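Local atomic coordinates of SufC protein (Thermus thermophilus, PDB entry 2D2E), a protein that probably hydrolyses ATP as the cytoplasmic ABC-type ATPase of the Suf system, which is thought to assemble iron-sulfur clusters. Residues Val26-Pro37 against Arg190-His201. Residues are numbered along the deposited sequence; the frame is centred on the assembly and turned at random.
Sequences VPKGEVHALMGP and RGPNFGALVITH
His-32 and Leu-34 pair with Leu-197 and Ile-199 along two neighbouring parallel strands of the ABC ATPase core, a worked example of how a P-loop NTPase sheet carries its nucleotide-binding loop. Backbone bonds zip 31-35 to 195-199: Glu-30 O accepts the N-H of Ala-196, His-32 N reaches Ala-196 O (2.8 Å) almost straight at 175°, and the ladder runs on through Val-198 to the N-H of Thr-200, given to Leu-34 O.

Side chains alternate between the two faces. On one, Leu-197 has CG anti to its own N (chi1 180°), and its CD1 branch reaches CB of both His-32 and Leu-34, each 3.9 Å away. Beside it, CG1 of Ile-199 lies 4.1 Å from Leu-34 CB. Leu-34 and Ile-199 also touch Lys-42 of the helix that follows the P-loop, a residue that binds ADP. On the opposite face Val-31 CG1 packs on Ala-196 CB and Val-198 CG2, while Val-31 CG2 sits over one face of the Arg-190 guanidinium, offset toward its rim, the two side chains crossing at about a right angle. Arg-190 is held by Asn-187 and the carbonyl of Gln-210.

Where the strands begin, two turns meet. Gly-29, in the type II turn Pro-27 to Glu-30, gives its N-H to Phe-194 O, approaching from above the carbonyl plane, and its CA lies 3.2 Å from Gly-191 O. Lys-28 lays its CG against Pro-192 O (3.4 Å) before its amine pairs with Asp-65.

Further out, the His-32 ring, with Val-26 CG1 over its centre, is fixed at both nitrogens: ND1 meets His-215, and NE2 donates in the ring plane to the anti lone pair of Glu-30 OE1, 2.7 Å away.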
# COMPACT_ATOMS: atom_id res chain seq x y z
N VAL A 26 2.53 -12.34 1.98
CA VAL A 26 3.66 -11.52 1.53
C VAL A 26 4.76 -11.63 2.58
O VAL A 26 4.65 -11.07 3.68
CB VAL A 26 3.30 -10.04 1.37
CG1 VAL A 26 4.52 -9.26 0.84
CG2 VAL A 26 2.13 -9.87 0.39
N PRO A 27 5.86 -12.34 2.27
CA PRO A 27 6.94 -12.45 3.25
C PRO A 27 7.63 -11.11 3.46
O PRO A 27 7.80 -10.34 2.52
CB PRO A 27 7.91 -13.44 2.60
CG PRO A 27 7.02 -14.29 1.70
CD PRO A 27 6.10 -13.21 1.10
N LYS A 28 8.02 -10.82 4.70
CA LYS A 28 8.74 -9.58 4.98
C LYS A 28 10.04 -9.72 4.16
O LYS A 28 10.69 -10.77 4.16
CB LYS A 28 9.04 -9.48 6.48
CG LYS A 28 9.56 -8.10 6.90
CD LYS A 28 9.90 -8.06 8.39
CE LYS A 28 8.65 -8.23 9.24
NZ LYS A 28 8.95 -8.12 10.71
N GLY A 29 10.40 -8.66 3.45
CA GLY A 29 11.58 -8.66 2.60
C GLY A 29 11.18 -8.73 1.12
O GLY A 29 12.00 -8.48 0.22
N GLU A 30 9.91 -9.03 0.86
CA GLU A 30 9.45 -9.12 -0.51
C GLU A 30 8.43 -8.06 -0.89
O GLU A 30 7.78 -7.46 -0.03
CB GLU A 30 8.85 -10.52 -0.79
CG GLU A 30 9.91 -11.63 -0.72
CD GLU A 30 9.40 -13.03 -1.06
OE1 GLU A 30 8.28 -13.20 -1.58
OE2 GLU A 30 10.16 -13.99 -0.80
N VAL A 31 8.32 -7.83 -2.19
CA VAL A 31 7.36 -6.88 -2.76
C VAL A 31 6.52 -7.68 -3.75
O VAL A 31 7.03 -8.25 -4.72
CB VAL A 31 8.04 -5.71 -3.50
CG1 VAL A 31 6.97 -4.82 -4.16
CG2 VAL A 31 8.87 -4.88 -2.53
N HIS A 32 5.23 -7.77 -3.46
CA HIS A 32 4.32 -8.51 -4.33
C HIS A 32 3.32 -7.59 -5.01
O HIS A 32 3.10 -6.45 -4.56
CB HIS A 32 3.52 -9.52 -3.51
CG HIS A 32 4.34 -10.65 -3.00
ND1 HIS A 32 3.78 -11.83 -2.56
CD2 HIS A 32 5.68 -10.78 -2.81
CE1 HIS A 32 4.73 -12.64 -2.12
NE2 HIS A 32 5.90 -12.02 -2.27
N ALA A 33 2.72 -8.11 -6.08
CA ALA A 33 1.69 -7.40 -6.82
C ALA A 33 0.36 -8.17 -6.71
O ALA A 33 0.36 -9.42 -6.67
CB ALA A 33 2.10 -7.30 -8.32
N LEU A 34 -0.76 -7.44 -6.64
CA LEU A 34 -2.10 -8.04 -6.63
C LEU A 34 -2.82 -7.37 -7.80
O LEU A 34 -3.10 -6.17 -7.77
CB LEU A 34 -2.87 -7.76 -5.34
CG LEU A 34 -4.33 -8.28 -5.36
CD1 LEU A 34 -4.40 -9.78 -5.65
CD2 LEU A 34 -4.96 -7.95 -4.02
N MET A 35 -3.10 -8.17 -8.83
CA MET A 35 -3.76 -7.69 -10.04
C MET A 35 -5.13 -8.31 -10.17
O MET A 35 -5.51 -9.21 -9.41
CB MET A 35 -2.91 -8.08 -11.26
CG MET A 35 -1.53 -7.47 -11.26
SD MET A 35 -0.65 -7.85 -12.78
CE MET A 35 -1.59 -6.90 -13.96
N GLY A 36 -5.90 -7.81 -11.13
CA GLY A 36 -7.21 -8.39 -11.35
C GLY A 36 -8.12 -7.43 -12.07
O GLY A 36 -7.80 -6.25 -12.23
N PRO A 37 -9.27 -7.92 -12.55
CA PRO A 37 -10.23 -7.07 -13.25
C PRO A 37 -10.75 -6.12 -12.15
O PRO A 37 -10.74 -6.48 -10.97
CB PRO A 37 -11.31 -8.05 -13.69
CG PRO A 37 -10.57 -9.37 -13.80
CD PRO A 37 -9.66 -9.34 -12.60
N ARG A 190 12.74 -1.10 -0.01
CA ARG A 190 13.08 -2.52 -0.13
C ARG A 190 14.18 -2.91 0.83
O ARG A 190 15.22 -2.26 0.90
CB ARG A 190 13.54 -2.87 -1.54
CG ARG A 190 12.47 -2.98 -2.55
CD ARG A 190 13.08 -3.62 -3.78
NE ARG A 190 12.23 -3.49 -4.95
CZ ARG A 190 11.59 -4.50 -5.52
NH1 ARG A 190 11.68 -5.73 -5.04
NH2 ARG A 190 10.85 -4.27 -6.59
N GLY A 191 13.95 -4.01 1.53
CA GLY A 191 14.92 -4.46 2.52
C GLY A 191 14.33 -5.61 3.31
O GLY A 191 13.13 -5.91 3.22
N PRO A 192 15.14 -6.24 4.17
CA PRO A 192 14.69 -7.38 4.97
C PRO A 192 13.61 -7.09 6.00
O PRO A 192 12.94 -8.00 6.47
CB PRO A 192 15.99 -7.87 5.62
CG PRO A 192 16.81 -6.62 5.74
CD PRO A 192 16.56 -5.93 4.41
N ASN A 193 13.41 -5.82 6.30
CA ASN A 193 12.47 -5.40 7.31
C ASN A 193 11.22 -4.74 6.76
O ASN A 193 10.48 -4.08 7.49
CB ASN A 193 13.18 -4.44 8.26
CG ASN A 193 14.51 -5.02 8.78
OD1 ASN A 193 14.53 -6.13 9.31
ND2 ASN A 193 15.61 -4.28 8.61
N PHE A 194 10.98 -4.92 5.47
CA PHE A 194 9.82 -4.30 4.84
C PHE A 194 9.17 -5.25 3.83
O PHE A 194 9.87 -5.93 3.11
CB PHE A 194 10.32 -3.05 4.11
CG PHE A 194 9.27 -2.35 3.28
CD1 PHE A 194 8.31 -1.56 3.88
CD2 PHE A 194 9.29 -2.46 1.90
CE1 PHE A 194 7.38 -0.86 3.11
CE2 PHE A 194 8.35 -1.75 1.11
CZ PHE A 194 7.41 -0.96 1.72
N GLY A 195 7.84 -5.31 3.83
CA GLY A 195 7.13 -6.10 2.84
C GLY A 195 6.07 -5.19 2.23
O GLY A 195 5.55 -4.30 2.90
N ALA A 196 5.75 -5.39 0.95
CA ALA A 196 4.73 -4.56 0.32
C ALA A 196 3.85 -5.34 -0.64
O ALA A 196 4.26 -6.36 -1.22
CB ALA A 196 5.40 -3.43 -0.45
N LEU A 197 2.62 -4.85 -0.81
CA LEU A 197 1.69 -5.44 -1.77
C LEU A 197 1.22 -4.24 -2.60
O LEU A 197 0.62 -3.31 -2.07
CB LEU A 197 0.49 -6.07 -1.04
CG LEU A 197 -0.57 -6.72 -1.97
CD1 LEU A 197 0.04 -7.89 -2.73
CD2 LEU A 197 -1.77 -7.18 -1.16
N VAL A 198 1.49 -4.28 -3.90
CA VAL A 198 1.09 -3.21 -4.81
C VAL A 198 -0.13 -3.75 -5.56
O VAL A 198 -0.05 -4.79 -6.24
CB VAL A 198 2.23 -2.90 -5.80
CG1 VAL A 198 1.82 -1.83 -6.80
CG2 VAL A 198 3.46 -2.44 -5.02
N ILE A 199 -1.26 -3.06 -5.39
CA ILE A 199 -2.51 -3.46 -6.03
C ILE A 199 -2.66 -2.62 -7.29
O ILE A 199 -2.52 -1.40 -7.26
CB ILE A 199 -3.71 -3.21 -5.06
CG1 ILE A 199 -3.46 -4.03 -3.79
CG2 ILE A 199 -5.05 -3.59 -5.72
CD1 ILE A 199 -4.47 -3.74 -2.68
N THR A 200 -2.93 -3.28 -8.42
CA THR A 200 -3.03 -2.53 -9.66
C THR A 200 -3.86 -3.31 -10.68
O THR A 200 -3.99 -4.54 -10.59
CB THR A 200 -1.58 -2.32 -10.21
OG1 THR A 200 -1.60 -1.53 -11.39
CG2 THR A 200 -0.94 -3.66 -10.54
N HIS A 201 -4.45 -2.58 -11.63
CA HIS A 201 -5.20 -3.23 -12.71
C HIS A 201 -4.24 -3.41 -13.89
O HIS A 201 -4.16 -4.48 -14.48
CB HIS A 201 -6.38 -2.35 -13.15
CG HIS A 201 -7.16 -2.96 -14.27
ND1 HIS A 201 -7.13 -2.48 -15.56
CD2 HIS A 201 -7.94 -4.07 -14.30
CE1 HIS A 201 -7.85 -3.26 -16.34
NE2 HIS A 201 -8.36 -4.23 -15.60
O HOH W 1 12.56 -7.84 -2.67